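Local coordinates for protein putative NADH dehydrogenase/NAD(P)H nitroreductase (PDB 3M5K) that binds flavin mononucleotide and is probably an oxidoreductase of the nitroreductase family, with a bound flavin that would carry the electrons, at residues G115-A120 with V146-Y151. Residues are numbered along the deposited sequence; the frame is centred on the assembly and turned at random.
Sequences GAVWTA and VIPVGY. With FMN (flavin mononucleotide), chain C.
In the antiparallel sheet of this nitroreductase-family fold, strand 115-120, at the edge of the sheet within this chain, pairs with strand 141-150 and carries the flavin along residues 117-120. Two hydrogen-bonded pairs bracket the contact. Gly115 and Gly150 exchange backbone bonds, with Gly115 N 2.7 Å from Gly150 O; Thr119 and Val146 do the same. Between them the ladder slackens: Val117 N reaches Pro148 O only weakly, at 3.5 Å, and Pro148, which has no amide hydrogen, sets its CD 3.2 Å from Val117 O. Thr119 OG1 lies between its own N and carbonyl carbon (chi1 75°), a rotation that turns the hydroxyl to Val146 O at 2.7 Å. That carbonyl thus accepts two donors, Thr119 N and OG1, from opposite faces of its plane. Ala116 CB touches Ile147 CG2 and Val149 CG1; helix 94-111 covers Ala116 and Ile147, helix 28-39 Val149. Val117 CG1 meets Pro148 CD beside Tyr21, and CG2 approaches FMN N1 at 3.6 Å. Trp118 lays one ring face against the dimethylbenzene end of the flavin, C8M standing 3.9 Å above the ring centre, and Ala120 N donates to FMN O4. The two bonds on Val146 O probably limit the freedom of Thr119, whose CA lies against the flavin ring.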
loop_
_atom_site.group_PDB
_atom_site.type_symbol
_atom_site.label_atom_id
_atom_site.label_comp_id
_atom_site.label_asym_id
_atom_site.label_seq_id
_atom_site.Cartn_x
_atom_site.Cartn_y
_atom_site.Cartn_z
ATOM N N GLY A 115 -17.607 0.894 2.210
ATOM C CA GLY A 115 -16.864 0.216 3.244
ATOM C C GLY A 115 -16.167 -0.971 2.602
ATOM O O GLY A 115 -16.684 -1.565 1.663
ATOM N N ALA A 116 -14.976 -1.270 3.126
ATOM C CA ALA A 116 -14.148 -2.375 2.685
ATOM C C ALA A 116 -13.202 -2.806 3.801
ATOM O O ALA A 116 -12.935 -2.043 4.786
ATOM C CB ALA A 116 -13.344 -1.959 1.373
ATOM N N VAL A 117 -12.694 -4.027 3.662
ATOM C CA VAL A 117 -11.731 -4.579 4.593
ATOM C C VAL A 117 -10.782 -5.489 3.847
ATOM O O VAL A 117 -11.191 -6.288 3.000
ATOM C CB VAL A 117 -12.382 -5.370 5.775
ATOM C CG1 VAL A 117 -13.274 -6.536 5.243
ATOM C CG2 VAL A 117 -11.278 -5.851 6.792
ATOM N N TRP A 118 -9.497 -5.319 4.135
ATOM C CA TRP A 118 -8.444 -6.188 3.609
ATOM C C TRP A 118 -8.422 -7.474 4.452
ATOM O O TRP A 118 -8.136 -7.416 5.649
ATOM C CB TRP A 118 -7.128 -5.437 3.720
ATOM C CG TRP A 118 -5.868 -6.145 3.322
ATOM C CD1 TRP A 118 -5.549 -7.485 3.468
ATOM C CD2 TRP A 118 -4.699 -5.508 2.809
ATOM N NE1 TRP A 118 -4.270 -7.703 3.031
ATOM C CE2 TRP A 118 -3.726 -6.504 2.622
ATOM C CE3 TRP A 118 -4.389 -4.173 2.486
ATOM C CZ2 TRP A 118 -2.443 -6.212 2.112
ATOM C CZ3 TRP A 118 -3.099 -3.885 1.985
ATOM C CH2 TRP A 118 -2.162 -4.902 1.818
ATOM N N THR A 119 -8.752 -8.610 3.845
ATOM C CA THR A 119 -8.637 -9.910 4.529
ATOM C C THR A 119 -7.515 -10.695 3.879
ATOM O O THR A 119 -7.469 -10.842 2.656
ATOM C CB THR A 119 -9.966 -10.719 4.615
ATOM O OG1 THR A 119 -10.308 -11.311 3.353
ATOM C CG2 THR A 119 -11.127 -9.784 5.122
ATOM N N ALA A 120 -6.618 -11.203 4.705
ATOM C CA ALA A 120 -5.394 -11.816 4.197
ATOM C C ALA A 120 -5.650 -13.149 3.517
ATOM O O ALA A 120 -6.498 -13.923 3.967
ATOM C CB ALA A 120 -4.373 -12.007 5.328
ATOM N N VAL A 146 -8.602 -11.005 0.031
ATOM C CA VAL A 146 -9.963 -10.809 -0.420
ATOM C C VAL A 146 -10.476 -9.541 0.219
ATOM O O VAL A 146 -10.374 -9.351 1.444
ATOM C CB VAL A 146 -10.918 -12.027 -0.069
ATOM C CG1 VAL A 146 -12.335 -11.769 -0.675
ATOM C CG2 VAL A 146 -10.291 -13.375 -0.519
ATOM N N ILE A 147 -11.044 -8.669 -0.591
ATOM C CA ILE A 147 -11.544 -7.374 -0.101
ATOM C C ILE A 147 -13.060 -7.304 -0.352
ATOM O O ILE A 147 -13.499 -6.941 -1.431
ATOM C CB ILE A 147 -10.825 -6.139 -0.774
ATOM C CG1 ILE A 147 -9.281 -6.265 -0.621
ATOM C CG2 ILE A 147 -11.356 -4.821 -0.201
ATOM C CD1 ILE A 147 -8.471 -5.146 -1.264
ATOM N N PRO A 148 -13.847 -7.672 0.669
ATOM C CA PRO A 148 -15.280 -7.430 0.545
ATOM C C PRO A 148 -15.524 -5.927 0.498
ATOM O O PRO A 148 -14.805 -5.147 1.140
ATOM C CB PRO A 148 -15.882 -8.047 1.803
ATOM C CG PRO A 148 -14.776 -8.780 2.497
ATOM C CD PRO A 148 -13.473 -8.279 1.953
ATOM N N VAL A 149 -16.513 -5.533 -0.277
ATOM C CA VAL A 149 -16.921 -4.144 -0.337
ATOM C C VAL A 149 -18.440 -4.086 -0.203
ATOM O O VAL A 149 -19.152 -5.069 -0.448
ATOM C CB VAL A 149 -16.469 -3.423 -1.635
ATOM C CG1 VAL A 149 -14.956 -3.230 -1.666
ATOM C CG2 VAL A 149 -16.929 -4.185 -2.869
ATOM N N GLY A 150 -18.906 -2.935 0.250
ATOM C CA GLY A 150 -20.337 -2.641 0.352
ATOM C C GLY A 150 -20.594 -1.275 0.969
ATOM O O GLY A 150 -19.674 -0.606 1.436
ATOM N N TYR A 151 -21.859 -0.853 0.954
ATOM C CA TYR A 151 -22.281 0.344 1.659
ATOM C C TYR A 151 -22.309 0.022 3.144
ATOM O O TYR A 151 -22.823 -1.013 3.544
ATOM C CB TYR A 151 -23.647 0.843 1.141
ATOM C CG TYR A 151 -23.537 1.485 -0.192
ATOM C CD1 TYR A 151 -23.074 2.788 -0.306
ATOM C CD2 TYR A 151 -23.817 0.790 -1.349
ATOM C CE1 TYR A 151 -22.934 3.410 -1.548
ATOM C CE2 TYR A 151 -23.686 1.395 -2.599
ATOM C CZ TYR A 151 -23.238 2.716 -2.685
ATOM O OH TYR A 151 -23.097 3.333 -3.912
HETATM N N1 FMN C . -9.220 -8.096 8.799
HETATM C C2 FMN C . -10.037 -9.217 8.861
HETATM O O2 FMN C . -11.198 -9.145 9.282
HETATM N N3 FMN C . -9.562 -10.438 8.438
HETATM C C4 FMN C . -8.275 -10.626 7.982
HETATM O O4 FMN C . -7.949 -11.746 7.623
HETATM C C4A FMN C . -7.421 -9.510 7.926
HETATM N N5 FMN C . -6.094 -9.639 7.501
HETATM C C5A FMN C . -5.362 -8.478 7.268
HETATM C C6 FMN C . -4.117 -8.599 6.655
HETATM C C7 FMN C . -3.341 -7.480 6.339
HETATM C C7M FMN C . -2.006 -7.787 5.645
HETATM C C8 FMN C . -3.840 -6.165 6.645
HETATM C C8M FMN C . -3.103 -4.872 6.344
HETATM C C9 FMN C . -5.071 -6.051 7.265
HETATM C C9A FMN C . -5.867 -7.204 7.594
HETATM N N10 FMN C . -7.125 -7.112 8.255
HETATM C C10 FMN C . -7.922 -8.243 8.338
HETATM C "C1'" FMN C . -7.717 -5.811 8.734
HETATM C "C2'" FMN C . -7.054 -5.418 10.063
HETATM O "O2'" FMN C . -7.637 -6.130 11.147
HETATM C "C3'" FMN C . -7.177 -3.903 10.306
HETATM O "O3'" FMN C . -6.534 -3.161 9.280
HETATM C "C4'" FMN C . -6.684 -3.484 11.686
HETATM O "O4'" FMN C . -7.487 -4.061 12.729
HETATM C "C5'" FMN C . -6.668 -1.959 11.796
HETATM O "O5'" FMN C . -7.978 -1.431 11.680
HETATM P P FMN C . -8.410 -0.366 10.549
HETATM O O1P FMN C . -7.537 0.867 10.743
HETATM O O2P FMN C . -8.279 -0.971 9.148
HETATM O O3P FMN C . -9.864 -0.071 10.785
#